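Local coordinates for protein fimbrin (Schizosaccharomyces pombe, PDB 1RT8) that binds and crosslinks actin filaments, and associates with actin structures that develop and maintain cell polarity, with roles in cytokinesis, mating and spore formation, at residues K322-T327 against K360-S365. Sequence-based numbering, arbitrary orientation.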
ATOM      1  N   LYS A 322       1.118 -11.675  17.060  1.00 38.45           N
ATOM      2  CA  LYS A 322       2.151 -11.370  16.070  1.00 39.02           C
ATOM      3  C   LYS A 322       3.285 -10.601  16.728  1.00 38.29           C
ATOM      4  O   LYS A 322       4.448 -10.757  16.363  1.00 39.41           O
ATOM      5  CB  LYS A 322       1.576 -10.526  14.933  1.00 39.93           C
ATOM      6  CG  LYS A 322       0.488 -11.212  14.124  1.00 44.35           C
ATOM      7  CD  LYS A 322       1.052 -12.286  13.211  1.00 46.03           C
ATOM      8  CE  LYS A 322      -0.036 -12.826  12.293  1.00 47.76           C
ATOM      9  NZ  LYS A 322       0.480 -13.858  11.349  1.00 49.81           N
ATOM     10  N   ILE A 323       2.931  -9.770  17.700  1.00 37.26           N
ATOM     11  CA  ILE A 323       3.899  -8.957  18.424  1.00 38.19           C
ATOM     12  C   ILE A 323       4.570  -9.765  19.536  1.00 40.12           C
ATOM     13  O   ILE A 323       5.749  -9.572  19.826  1.00 41.52           O
ATOM     14  CB  ILE A 323       3.211  -7.712  19.044  1.00 36.30           C
ATOM     15  CG1 ILE A 323       2.654  -6.821  17.930  1.00 35.12           C
ATOM     16  CG2 ILE A 323       4.196  -6.929  19.895  1.00 34.09           C
ATOM     17  CD1 ILE A 323       1.835  -5.660  18.430  1.00 35.12           C
ATOM     18  N   THR A 324       3.809 -10.662  20.155  1.00 40.19           N
ATOM     19  CA  THR A 324       4.318 -11.501  21.235  1.00 40.35           C
ATOM     20  C   THR A 324       3.717 -12.900  21.107  1.00 40.93           C
ATOM     21  O   THR A 324       2.645 -13.172  21.633  1.00 40.10           O
ATOM     22  CB  THR A 324       3.930 -10.942  22.620  1.00 40.08           C
ATOM     23  OG1 THR A 324       4.260  -9.550  22.690  1.00 39.03           O
ATOM     24  CG2 THR A 324       4.685 -11.682  23.720  1.00 41.56           C
ATOM     25  N   PRO A 325       4.405 -13.804  20.401  1.00 41.75           N
ATOM     26  CA  PRO A 325       3.918 -15.171  20.218  1.00 42.22           C
ATOM     27  C   PRO A 325       3.518 -15.824  21.532  1.00 43.22           C
ATOM     28  O   PRO A 325       4.128 -15.577  22.572  1.00 43.80           O
ATOM     29  CB  PRO A 325       5.101 -15.862  19.562  1.00 42.14           C
ATOM     30  CG  PRO A 325       5.689 -14.755  18.731  1.00 41.42           C
ATOM     31  CD  PRO A 325       5.686 -13.606  19.702  1.00 41.00           C
ATOM     32  N   ASN A 326       2.484 -16.656  21.469  1.00 43.71           N
ATOM     33  CA  ASN A 326       1.966 -17.360  22.636  1.00 43.58           C
ATOM     34  C   ASN A 326       1.378 -16.443  23.697  1.00 44.08           C
ATOM     35  O   ASN A 326       1.478 -16.725  24.892  1.00 44.94           O
ATOM     36  CB  ASN A 326       3.048 -18.226  23.277  1.00 45.90           C
ATOM     37  CG  ASN A 326       3.444 -19.394  22.410  1.00 46.72           C
ATOM     38  OD1 ASN A 326       2.592 -20.070  21.823  1.00 46.93           O
ATOM     39  ND2 ASN A 326       4.746 -19.656  22.334  1.00 49.87           N
ATOM     40  N   THR A 327       0.765 -15.345  23.271  1.00 42.72           N
ATOM     41  CA  THR A 327       0.152 -14.433  24.226  1.00 41.80           C
ATOM     42  C   THR A 327      -1.321 -14.802  24.365  1.00 40.86           C
ATOM     43  O   THR A 327      -1.882 -14.788  25.460  1.00 41.11           O
ATOM     44  CB  THR A 327       0.252 -12.961  23.756  1.00 42.00           C
ATOM     45  OG1 THR A 327       1.611 -12.520  23.843  1.00 42.62           O
ATOM     46  CG2 THR A 327      -0.628 -12.060  24.614  1.00 41.79           C
ATOM     47  N   LYS A 360      -3.902  -4.543  29.218  1.00 29.52           N
ATOM     48  CA  LYS A 360      -3.647  -4.096  30.574  1.00 30.91           C
ATOM     49  C   LYS A 360      -2.479  -4.897  31.150  1.00 30.50           C
ATOM     50  O   LYS A 360      -1.600  -4.333  31.795  1.00 30.72           O
ATOM     51  CB  LYS A 360      -4.909  -4.261  31.431  1.00 31.58           C
ATOM     52  CG  LYS A 360      -6.032  -3.314  31.018  1.00 29.77           C
ATOM     53  CD  LYS A 360      -7.240  -3.415  31.931  1.00 31.76           C
ATOM     54  CE  LYS A 360      -8.257  -2.306  31.637  1.00 29.51           C
ATOM     55  NZ  LYS A 360      -9.448  -2.381  32.545  1.00 30.57           N
ATOM     56  N   ASN A 361      -2.461  -6.202  30.901  1.00 30.86           N
ATOM     57  CA  ASN A 361      -1.374  -7.045  31.397  1.00 33.45           C
ATOM     58  C   ASN A 361      -0.029  -6.575  30.865  1.00 35.37           C
ATOM     59  O   ASN A 361       0.980  -6.620  31.576  1.00 34.28           O
ATOM     60  CB  ASN A 361      -1.568  -8.505  30.982  1.00 35.66           C
ATOM     61  CG  ASN A 361      -2.706  -9.170  31.718  1.00 36.80           C
ATOM     62  OD1 ASN A 361      -3.011  -8.811  32.849  1.00 39.60           O
ATOM     63  ND2 ASN A 361      -3.333 -10.155  31.081  1.00 38.78           N
ATOM     64  N   GLN A 362      -0.021  -6.121  29.614  1.00 34.34           N
ATOM     65  CA  GLN A 362       1.203  -5.660  28.981  1.00 34.07           C
ATOM     66  C   GLN A 362       1.614  -4.239  29.348  1.00 33.39           C
ATOM     67  O   GLN A 362       2.598  -3.715  28.821  1.00 34.21           O
ATOM     68  CB  GLN A 362       1.080  -5.799  27.471  1.00 34.35           C
ATOM     69  CG  GLN A 362       1.197  -7.229  27.003  1.00 35.44           C
ATOM     70  CD  GLN A 362       1.144  -7.349  25.501  1.00 36.10           C
ATOM     71  OE1 GLN A 362       1.489  -6.409  24.781  1.00 35.67           O
ATOM     72  NE2 GLN A 362       0.733  -8.517  25.012  1.00 36.33           N
ATOM     73  N   GLY A 363       0.868  -3.618  30.254  1.00 32.19           N
ATOM     74  CA  GLY A 363       1.206  -2.272  30.675  1.00 31.96           C
ATOM     75  C   GLY A 363       0.504  -1.136  29.950  1.00 30.86           C
ATOM     76  O   GLY A 363       0.756   0.029  30.252  1.00 28.98           O
ATOM     77  N   PHE A 364      -0.366  -1.456  28.995  1.00 29.89           N
ATOM     78  CA  PHE A 364      -1.092  -0.419  28.263  1.00 29.77           C
ATOM     79  C   PHE A 364      -1.877   0.447  29.248  1.00 30.95           C
ATOM     80  O   PHE A 364      -2.206   0.018  30.360  1.00 30.43           O
ATOM     81  CB  PHE A 364      -2.114  -1.033  27.290  1.00 28.50           C
ATOM     82  CG  PHE A 364      -1.516  -1.808  26.140  1.00 25.06           C
ATOM     83  CD1 PHE A 364      -0.151  -2.071  26.070  1.00 25.07           C
ATOM     84  CD2 PHE A 364      -2.349  -2.299  25.127  1.00 22.93           C
ATOM     85  CE1 PHE A 364       0.378  -2.823  25.011  1.00 23.22           C
ATOM     86  CE2 PHE A 364      -1.837  -3.046  24.067  1.00 23.02           C
ATOM     87  CZ  PHE A 364      -0.467  -3.311  24.006  1.00 23.47           C
ATOM     88  N   SER A 365      -2.176   1.671  28.840  1.00 30.99           N
ATOM     89  CA  SER A 365      -2.981   2.551  29.665  1.00 33.05           C
ATOM     90  C   SER A 365      -4.366   2.492  29.011  1.00 32.94           C
ATOM     91  O   SER A 365      -4.602   3.134  27.988  1.00 33.43           O
ATOM     92  CB  SER A 365      -2.422   3.974  29.633  1.00 32.84           C
ATOM     93  OG  SER A 365      -3.245   4.854  30.371  1.00 36.43           O
TER
HETATM   94  O   HOH W   1       1.589  -8.648  22.444  1.00 35.60           O
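Gln362 and Thr324 meet through one water molecule, which accepts the amide N-H of Gln362 NE2 at 2.7 Å and lies 2.8 Å from Thr324 OG1 in a second hydrogen bond. The two partners subtend about 103° at the water oxygen, close to a tetrahedral arrangement, so a single solvent molecule bridges Gln362 NE2 and Thr324 OG1, which are themselves 4.3 Å apart. Gln362 spans the gap because its chain is extended beyond CG (chi2 -177°), carrying the amide towards the turn that follows helix 314-323. The direct touch there is slight: Thr327 CG2 stands 3.8 Å from Gln362 NE2, nearly in line with the CD-NE2 bond (about 164°), and the two side chains approach from opposite directions. Thr327 is turned with CG2 anti to its own nitrogen, leaving OG1 on the inner side of the turn, where it donates a short bond of 2.5 Å to Thr324 O. That bond, together with one from Thr327 N to the carboxylate of Asp321, ties the turn back on itself. On the other side, Gly363 closes helix 345-361 with a Schellman motif that includes a bond from Gly363 N to Lys360 O at 3.0 Å. The contact thus joins two helix C-terminal ends at the surface of the third calponin-homology domain, in the second actin-binding region. Both are also connected through helix 379-397: Ile323 packs on its Met389 and Asn393, while Phe364 rests on Met392.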